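Local structure of 35 kDa hemin binding protein (Porphyromonas gingivalis, 5Y1A) at residues Phe107-Ser111 with Asn121-Gly125; Asn294-Val298 with Asn318-Val322; Tyr303-Phe309 with Tyr326-Ala332. The protein probably binds hemin and is linked to virulence, and carries a thioredoxin domain and an immunoglobulin-like domain that probably keeps it stable during secretion by the type IX system. One frame throughout, in Å; residues are numbered along the deposited sequence.

How the interactions relate
Interaction 1 is a buried contact in the thioredoxin domain. Interactions 2 and 3 lie on the opposite side of the chain's centre, in the C-terminal beta domain; centres of interactions 1 and 3 are about 50 Å apart. Interaction 1 joins a strand end to a loop by one backbone bond and aliphatic and aromatic packing. Interaction 2 is a surface contact, where a side-chain amide and a water do much of the bonding. Interaction 3 is a partly buried strand pair with a backbone ladder that ends in a beta bulge. Interactions 2 and 3 touch: I297 CD1 lies 3.6 Å from V328 CG2, and N318 packs on M306 and V308.

Interaction 1 of 3, residues Phe107-Ser111 with Asn121-Gly125; sequences FPTFS and NLSIG
P108, the cis-proline of the thioredoxin fold, packs on I124. The peptide bond before P108 is cis, as in thioredoxins, where such a proline faces the CxxC motif. Here P108 touches C51 of helix 51-63, which with C48 forms a CxxC sequence at a helix start, consistent with the thioredoxin motif. The ring of P108 meets the end of I124: CB and I124 CD1 are 3.7 Å apart, and the two side chains cross at about a right angle. I124 CG1 lies anti to its carbonyl carbon (chi1 -60°). From there its chain reaches back over the strand, and CG1 comes 3.6 Å from F110 CD2.

This is the tight side. I58 of helix 51-63 and I130 of helix 127-138 both touch F110 and I124. L40 and V42 of strand 34-44 also pack on F110. The F110 ring turns its edge to the loop backbone: S123 O is 3.3 Å from CE2, near the ring plane. L122 packs on the strand too. Its CD2 is 3.5 Å from F110 O, and its CB meets CB of T109. The hydroxyl of T109 turns elsewhere, to G106 O.

The loose side is at N121 and S123, which are exposed and were modelled in two conformers. In the conformer described, N121 OD1 accepts from S123 N at 3.0 Å. This is an Asx turn. The donor stands 52° out of the carbonyl plane, so it does not use a lone pair. K133 of helix 127-138 also bonds to N121 OD1 and to S123 O. Strand and loop share one backbone hydrogen bond: F110 N donates to L122 O at 2.9 Å, in the carbonyl plane, with an N-H...O angle of 163°.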
loop_
_atom_site.group_PDB
_atom_site.type_symbol
_atom_site.label_atom_id
_atom_site.label_comp_id
_atom_site.label_asym_id
_atom_site.label_seq_id
_atom_site.Cartn_x
_atom_site.Cartn_y
_atom_site.Cartn_z
ATOM N N PHE A 107 19.717 -8.173 7.648
ATOM C CA PHE A 107 18.578 -7.436 8.227
ATOM C C PHE A 107 18.865 -7.035 9.681
ATOM O O PHE A 107 19.619 -7.728 10.387
ATOM C CB PHE A 107 17.289 -8.295 8.241
ATOM C CG PHE A 107 16.812 -8.789 6.889
ATOM C CD1 PHE A 107 17.101 -8.105 5.703
ATOM C CD2 PHE A 107 16.006 -9.932 6.833
ATOM C CE1 PHE A 107 16.640 -8.580 4.449
ATOM C CE2 PHE A 107 15.520 -10.419 5.593
ATOM C CZ PHE A 107 15.854 -9.751 4.410
ATOM N N PRO A 108 18.242 -5.933 10.156
ATOM C CA PRO A 108 17.468 -4.996 9.347
ATOM C C PRO A 108 18.419 -3.996 8.685
ATOM O O PRO A 108 19.414 -3.582 9.295
ATOM C CB PRO A 108 16.571 -4.291 10.382
ATOM C CG PRO A 108 17.427 -4.293 11.649
ATOM C CD PRO A 108 18.275 -5.539 11.586
ATOM N N THR A 109 18.095 -3.605 7.462
ATOM C CA THR A 109 18.818 -2.576 6.745
ATOM C C THR A 109 17.764 -1.707 6.066
ATOM O O THR A 109 16.571 -2.018 6.100
ATOM C CB THR A 109 19.803 -3.190 5.671
ATOM O OG1 THR A 109 19.152 -4.252 4.957
ATOM C CG2 THR A 109 21.073 -3.732 6.321
ATOM N N PHE A 110 18.190 -0.587 5.485
ATOM C CA PHE A 110 17.241 0.280 4.792
ATOM C C PHE A 110 17.910 1.110 3.726
ATOM O O PHE A 110 19.127 1.306 3.749
ATOM C CB PHE A 110 16.403 1.164 5.743
ATOM C CG PHE A 110 17.059 2.494 6.190
ATOM C CD1 PHE A 110 16.266 3.653 6.265
ATOM C CD2 PHE A 110 18.400 2.576 6.565
ATOM C CE1 PHE A 110 16.802 4.874 6.703
ATOM C CE2 PHE A 110 18.952 3.823 7.000
ATOM C CZ PHE A 110 18.134 4.945 7.086
ATOM N N SER A 111 17.075 1.580 2.810
ATOM C CA SER A 111 17.490 2.444 1.713
ATOM C C SER A 111 16.702 3.761 1.777
ATOM O O SER A 111 15.459 3.742 1.939
ATOM C CB SER A 111 17.198 1.740 0.395
ATOM O OG SER A 111 17.390 2.623 -0.690
ATOM N N ASN A 121 26.442 1.680 1.945
ATOM C CA ASN A 121 26.062 1.505 3.335
ATOM C C ASN A 121 24.540 1.455 3.431
ATOM O O ASN A 121 23.888 2.439 3.034
ATOM C CB ASN A 121 26.631 2.705 4.126
ATOM C CG ASN A 121 26.354 2.640 5.620
ATOM O OD1 ASN A 121 25.215 2.762 6.065
ATOM N ND2 ASN A 121 27.417 2.504 6.405
ATOM N N LEU A 122 23.961 0.340 3.915
ATOM C CA LEU A 122 22.501 0.362 4.179
ATOM C C LEU A 122 22.161 0.231 5.676
ATOM O O LEU A 122 21.041 -0.182 6.056
ATOM C CB LEU A 122 21.783 -0.722 3.349
ATOM C CG LEU A 122 21.974 -0.670 1.822
ATOM C CD1 LEU A 122 21.358 -1.907 1.136
ATOM C CD2 LEU A 122 21.368 0.594 1.222
ATOM N N SER A 123 23.121 0.604 6.518
ATOM C CA SER A 123 23.022 0.372 7.961
ATOM C C SER A 123 21.949 1.235 8.587
ATOM O O SER A 123 21.718 2.369 8.152
ATOM C CB SER A 123 24.372 0.642 8.654
ATOM O OG SER A 123 25.434 -0.005 7.969
ATOM N N ILE A 124 21.285 0.684 9.600
ATOM C CA ILE A 124 20.347 1.443 10.425
ATOM C C ILE A 124 21.105 1.700 11.741
ATOM O O ILE A 124 21.226 0.804 12.585
ATOM C CB ILE A 124 19.059 0.657 10.711
ATOM C CG1 ILE A 124 18.327 0.302 9.398
ATOM C CG2 ILE A 124 18.120 1.456 11.656
ATOM C CD1 ILE A 124 17.168 -0.731 9.603
ATOM N N GLY A 125 21.659 2.906 11.871
ATOM C CA GLY A 125 22.532 3.230 13.025
ATOM C C GLY A 125 21.725 3.751 14.199
ATOM O O GLY A 125 20.544 3.420 14.371
#

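Interaction 2 of 3, residues Asn294-Val298 with Asn318-Val322; sequences NGKIV and NESLV
N318 grips the backbone of I297 with its side-chain amide, at the surface of the C-terminal beta domain. Its amide takes the place of a strand neighbour beside strand 296-298.

Two hydrogen bonds make the grip. I297 N donates to N318 OD1 at 2.8 Å, on a lone pair. N318 ND2 donates to I297 O at 2.9 Å, and that oxygen lies 1° out of the amide plane. Both bonds are nearly straight. CG of N318 lies anti to the backbone N (chi1 -174°), which brings the amide to the strand; the two bonds then fix its rotation. Both polar ends of the N318 amide are thus used on one residue.

A third bond joins the backbones directly. L321 N donates to G295 O at 2.9 Å, in the carbonyl plane and on a lone pair. The backbones come close here, with G295 CA near S320 CA.

The apolar contact is small. I297 CG1 meets L321 CD1 at 3.7 Å, and the two side chains cross at about a right angle. Further in, I297 rests on V308 and V328, and L321 on Y326. On the exposed side, K296 lays its CB 3.5 Å from N318 O.

The last link is a water. It donates to N294 O at 2.7 Å and accepts from S320 N at 2.9 Å.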
loop_
_atom_site.group_PDB
_atom_site.type_symbol
_atom_site.label_atom_id
_atom_site.label_comp_id
_atom_site.label_asym_id
_atom_site.label_seq_id
_atom_site.Cartn_x
_atom_site.Cartn_y
_atom_site.Cartn_z
ATOM N N ASN A 294 -37.878 -4.596 8.299
ATOM C CA ASN A 294 -37.852 -4.736 9.755
ATOM C C ASN A 294 -36.440 -5.062 10.275
ATOM O O ASN A 294 -36.270 -5.926 11.140
ATOM C CB ASN A 294 -38.859 -5.819 10.183
ATOM C CG ASN A 294 -39.391 -5.623 11.594
ATOM O OD1 ASN A 294 -38.735 -5.032 12.456
ATOM N ND2 ASN A 294 -40.592 -6.136 11.835
ATOM N N GLY A 295 -35.435 -4.378 9.728
ATOM C CA GLY A 295 -34.042 -4.584 10.132
ATOM C C GLY A 295 -33.340 -5.847 9.638
ATOM O O GLY A 295 -32.180 -6.062 9.961
ATOM N N LYS A 296 -34.032 -6.687 8.866
ATOM C CA LYS A 296 -33.420 -7.913 8.362
ATOM C C LYS A 296 -33.496 -8.023 6.829
ATOM O O LYS A 296 -34.357 -7.405 6.199
ATOM C CB LYS A 296 -34.035 -9.143 9.043
ATOM C CG LYS A 296 -35.216 -9.759 8.329
ATOM C CD LYS A 296 -35.986 -10.730 9.232
ATOM C CE LYS A 296 -35.338 -12.110 9.285
ATOM N NZ LYS A 296 -35.386 -12.673 10.673
ATOM N N ILE A 297 -32.589 -8.805 6.240
ATOM C CA ILE A 297 -32.630 -9.039 4.795
ATOM C C ILE A 297 -33.572 -10.205 4.513
ATOM O O ILE A 297 -33.507 -11.260 5.172
ATOM C CB ILE A 297 -31.209 -9.226 4.187
ATOM C CG1 ILE A 297 -30.387 -7.948 4.411
ATOM C CG2 ILE A 297 -31.268 -9.609 2.673
ATOM C CD1 ILE A 297 -28.907 -8.091 4.087
ATOM N N VAL A 298 -34.467 -9.979 3.548
ATOM C CA VAL A 298 -35.453 -10.976 3.155
ATOM C C VAL A 298 -35.233 -11.336 1.687
ATOM O O VAL A 298 -34.949 -10.461 0.856
ATOM C CB VAL A 298 -36.901 -10.459 3.389
ATOM C CG1 VAL A 298 -37.951 -11.517 2.988
ATOM C CG2 VAL A 298 -37.096 -10.019 4.848
ATOM N N ASN A 318 -28.465 -12.172 10.768
ATOM C CA ASN A 318 -29.400 -11.413 9.946
ATOM C C ASN A 318 -30.550 -10.810 10.763
ATOM O O ASN A 318 -31.707 -11.212 10.620
ATOM C CB ASN A 318 -29.922 -12.305 8.807
ATOM C CG ASN A 318 -30.788 -11.554 7.824
ATOM O OD1 ASN A 318 -30.709 -10.323 7.704
ATOM N ND2 ASN A 318 -31.635 -12.292 7.110
ATOM N N GLU A 319 -30.224 -9.829 11.607
ATOM C CA GLU A 319 -31.197 -9.228 12.513
ATOM C C GLU A 319 -30.707 -7.863 13.001
ATOM O O GLU A 319 -29.510 -7.684 13.268
ATOM C CB GLU A 319 -31.445 -10.168 13.705
ATOM C CG GLU A 319 -32.538 -9.717 14.669
ATOM C CD GLU A 319 -32.686 -10.661 15.848
ATOM O OE1 GLU A 319 -32.440 -11.875 15.678
ATOM O OE2 GLU A 319 -33.038 -10.185 16.950
ATOM N N SER A 320 -31.640 -6.918 13.115
ATOM C CA SER A 320 -31.357 -5.540 13.575
ATOM C C SER A 320 -30.120 -4.942 12.925
ATOM O O SER A 320 -29.293 -4.341 13.588
ATOM C CB SER A 320 -31.246 -5.477 15.109
ATOM O OG SER A 320 -32.421 -6.013 15.694
ATOM N N LEU A 321 -30.001 -5.125 11.612
ATOM C CA LEU A 321 -28.817 -4.662 10.887
ATOM C C LEU A 321 -28.721 -3.145 10.904
ATOM O O LEU A 321 -29.702 -2.440 10.574
ATOM C CB LEU A 321 -28.853 -5.172 9.442
ATOM C CG LEU A 321 -28.869 -6.698 9.249
ATOM C CD1 LEU A 321 -29.001 -6.998 7.751
ATOM C CD2 LEU A 321 -27.613 -7.350 9.846
ATOM N N VAL A 322 -27.551 -2.644 11.296
ATOM C CA VAL A 322 -27.309 -1.215 11.319
ATOM C C VAL A 322 -27.005 -0.754 9.892
ATOM O O VAL A 322 -26.601 -1.576 9.056
ATOM C CB VAL A 322 -26.138 -0.818 12.269
ATOM C CG1 VAL A 322 -26.433 -1.260 13.709
ATOM C CG2 VAL A 322 -24.784 -1.359 11.760
HETATM O O HOH W 1 -34.417 -7.312 12.453
#

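Interaction 3 of 3, residues Tyr303-Phe309 with Tyr326-Ala332; sequences YSKMEVF and YVVRITA
R329 meets both E307 and F309 across the strand pair. E307 OE1 lies at the edge of the guanidinium, near its plane, 3.4 Å from NH2. The hydrogen bond is weak but forms part of a salt bridge. The two side chains lie side by side and point the same way, with carboxylate and guanidinium planes 54° apart. E307 was modelled in two conformers, so this describes one of them. F309, from the same strand as E307, approaches a face of the group rather than its edge. Its CZ sits over that face, 3.5 Å from NH2. The ring is steeply turned, 71° from the guanidinium plane, so the rim of the ring meets the group. R329 gets there with CG anti to its backbone N (chi1 176°) and a bend at chi3.

The backbones hold these groups in register. Strands 305-309 and 326-332 run antiparallel, part of a four-stranded antiparallel sheet in the C-terminal beta domain. E307 and R329 form a hydrogen-bonded pair, with R329 N to E307 O at 2.8 Å. K305 with T331 and F309 with V327 are pairs of the same kind. At the end of the ladder S304 and K305 both face T331, a classic beta bulge. S304 N bonds to T331 O at 2.8 Å, while the bond from K305 N is weak.

M306, V308, V328 and I330 lie on the other face. M306 CG packs 3.8 Å from V328 CG1, and Y303 CB meets I330 CG2 at 3.6 Å. V299 touches both M306 and I330.

Strands 315-316 and 335-343 flank the pair: L315 touches E307 and F309, and M336 and F338 touch R329. On the face of K305 and T331, a water donates to R329 O at 2.8 Å and also bonds to T331 OG1.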
loop_
_atom_site.group_PDB
_atom_site.type_symbol
_atom_site.label_atom_id
_atom_site.label_comp_id
_atom_site.label_asym_id
_atom_site.label_seq_id
_atom_site.Cartn_x
_atom_site.Cartn_y
_atom_site.Cartn_z
ATOM N N TYR A 303 -34.504 -20.841 -1.823
ATOM C CA TYR A 303 -33.049 -21.032 -1.701
ATOM C C TYR A 303 -32.660 -22.147 -0.725
ATOM O O TYR A 303 -33.439 -22.512 0.172
ATOM C CB TYR A 303 -32.335 -19.722 -1.323
ATOM C CG TYR A 303 -32.799 -19.121 -0.020
ATOM C CD1 TYR A 303 -32.269 -19.543 1.198
ATOM C CD2 TYR A 303 -33.777 -18.130 -0.010
ATOM C CE1 TYR A 303 -32.698 -18.985 2.399
ATOM C CE2 TYR A 303 -34.220 -17.571 1.185
ATOM C CZ TYR A 303 -33.670 -17.996 2.376
ATOM O OH TYR A 303 -34.117 -17.440 3.548
ATOM N N SER A 304 -31.444 -22.667 -0.897
ATOM C CA SER A 304 -30.899 -23.737 -0.057
ATOM C C SER A 304 -30.092 -23.220 1.140
ATOM O O SER A 304 -30.017 -23.890 2.176
ATOM C CB SER A 304 -30.028 -24.680 -0.897
ATOM O OG SER A 304 -29.262 -25.551 -0.077
ATOM N N LYS A 305 -29.472 -22.048 0.982
ATOM C CA LYS A 305 -28.700 -21.419 2.054
ATOM C C LYS A 305 -28.624 -19.917 1.814
ATOM O O LYS A 305 -28.391 -19.479 0.683
ATOM C CB LYS A 305 -27.286 -22.004 2.089
ATOM C CG LYS A 305 -26.511 -21.747 3.376
ATOM C CD LYS A 305 -25.279 -22.619 3.432
ATOM C CE LYS A 305 -24.427 -22.334 4.656
ATOM N NZ LYS A 305 -25.165 -22.567 5.926
ATOM N N MET A 306 -28.835 -19.133 2.873
ATOM C CA MET A 306 -28.600 -17.690 2.820
ATOM C C MET A 306 -27.665 -17.286 3.960
ATOM O O MET A 306 -27.925 -17.613 5.113
ATOM C CB MET A 306 -29.922 -16.918 2.908
ATOM C CG MET A 306 -29.779 -15.417 3.170
ATOM S SD MET A 306 -31.347 -14.526 3.176
ATOM C CE MET A 306 -32.080 -15.172 4.678
ATOM N N GLU A 307 -26.580 -16.590 3.622
ATOM C CA GLU A 307 -25.647 -16.062 4.616
ATOM C C GLU A 307 -25.410 -14.563 4.389
ATOM O O GLU A 307 -25.306 -14.121 3.244
ATOM C CB GLU A 307 -24.325 -16.817 4.561
ATOM C CG GLU A 307 -24.372 -18.200 5.216
ATOM C CD GLU A 307 -23.198 -19.065 4.822
ATOM O OE1 GLU A 307 -23.062 -19.369 3.619
ATOM O OE2 GLU A 307 -22.414 -19.453 5.718
ATOM N N VAL A 308 -25.350 -13.802 5.483
ATOM C CA VAL A 308 -25.150 -12.352 5.419
ATOM C C VAL A 308 -23.765 -12.020 5.964
ATOM O O VAL A 308 -23.390 -12.466 7.055
ATOM C CB VAL A 308 -26.242 -11.560 6.211
ATOM C CG1 VAL A 308 -25.979 -10.057 6.152
ATOM C CG2 VAL A 308 -27.649 -11.867 5.679
ATOM N N PHE A 309 -23.010 -11.240 5.199
ATOM C CA PHE A 309 -21.699 -10.781 5.622
ATOM C C PHE A 309 -21.729 -9.273 5.721
ATOM O O PHE A 309 -22.360 -8.603 4.896
ATOM C CB PHE A 309 -20.640 -11.190 4.581
ATOM C CG PHE A 309 -20.513 -12.674 4.428
ATOM C CD1 PHE A 309 -19.584 -13.386 5.183
ATOM C CD2 PHE A 309 -21.365 -13.368 3.570
ATOM C CE1 PHE A 309 -19.485 -14.781 5.073
ATOM C CE2 PHE A 309 -21.277 -14.755 3.467
ATOM C CZ PHE A 309 -20.328 -15.451 4.217
ATOM N N TYR A 326 -23.976 -4.648 3.058
ATOM C CA TYR A 326 -23.839 -6.079 3.362
ATOM C C TYR A 326 -23.749 -6.898 2.081
ATOM O O TYR A 326 -24.310 -6.516 1.055
ATOM C CB TYR A 326 -25.033 -6.561 4.189
ATOM C CG TYR A 326 -25.144 -5.842 5.518
ATOM C CD1 TYR A 326 -24.633 -6.410 6.691
ATOM C CD2 TYR A 326 -25.732 -4.583 5.594
ATOM C CE1 TYR A 326 -24.727 -5.736 7.918
ATOM C CE2 TYR A 326 -25.818 -3.884 6.822
ATOM C CZ TYR A 326 -25.316 -4.482 7.973
ATOM O OH TYR A 326 -25.396 -3.823 9.179
ATOM N N VAL A 327 -23.047 -8.018 2.152
ATOM C CA VAL A 327 -23.038 -8.992 1.058
ATOM C C VAL A 327 -23.867 -10.200 1.469
ATOM O O VAL A 327 -23.612 -10.813 2.512
ATOM C CB VAL A 327 -21.597 -9.435 0.714
ATOM C CG1 VAL A 327 -21.597 -10.497 -0.399
ATOM C CG2 VAL A 327 -20.774 -8.238 0.283
ATOM N N VAL A 328 -24.875 -10.529 0.668
ATOM C CA VAL A 328 -25.676 -11.704 0.942
ATOM C C VAL A 328 -25.232 -12.776 -0.031
ATOM O O VAL A 328 -25.270 -12.565 -1.237
ATOM C CB VAL A 328 -27.177 -11.454 0.752
ATOM C CG1 VAL A 328 -27.970 -12.698 1.163
ATOM C CG2 VAL A 328 -27.618 -10.221 1.554
ATOM N N ARG A 329 -24.809 -13.913 0.506
ATOM C CA ARG A 329 -24.433 -15.046 -0.323
ATOM C C ARG A 329 -25.627 -15.997 -0.283
ATOM O O ARG A 329 -25.936 -16.563 0.772
ATOM C CB ARG A 329 -23.154 -15.677 0.214
ATOM C CG ARG A 329 -22.680 -16.939 -0.498
ATOM C CD ARG A 329 -21.217 -17.227 -0.157
ATOM N NE ARG A 329 -21.042 -17.883 1.143
ATOM C CZ ARG A 329 -19.865 -18.058 1.740
ATOM N NH1 ARG A 329 -18.752 -17.611 1.169
ATOM N NH2 ARG A 329 -19.796 -18.665 2.919
ATOM N N ILE A 330 -26.319 -16.138 -1.414
ATOM C CA ILE A 330 -27.485 -17.027 -1.495
ATOM C C ILE A 330 -27.263 -18.140 -2.504
ATOM O O ILE A 330 -27.006 -17.876 -3.679
ATOM C CB ILE A 330 -28.790 -16.308 -1.917
ATOM C CG1 ILE A 330 -28.781 -14.829 -1.549
ATOM C CG2 ILE A 330 -30.003 -17.024 -1.330
ATOM C CD1 ILE A 330 -30.017 -14.106 -2.005
ATOM N N THR A 331 -27.380 -19.380 -2.035
ATOM C CA THR A 331 -27.274 -20.553 -2.890
ATOM C C THR A 331 -28.699 -20.947 -3.276
ATOM O O THR A 331 -29.531 -21.243 -2.416
ATOM C CB THR A 331 -26.539 -21.702 -2.197
ATOM O OG1 THR A 331 -25.271 -21.227 -1.726
ATOM C CG2 THR A 331 -26.287 -22.853 -3.179
ATOM N N ALA A 332 -28.981 -20.897 -4.574
ATOM C CA ALA A 332 -30.327 -21.159 -5.077
ATOM C C ALA A 332 -30.204 -21.708 -6.485
ATOM O O ALA A 332 -29.409 -21.190 -7.305
ATOM C CB ALA A 332 -31.159 -19.877 -5.079
HETATM O O HOH W 2 -25.222 -19.304 0.547
#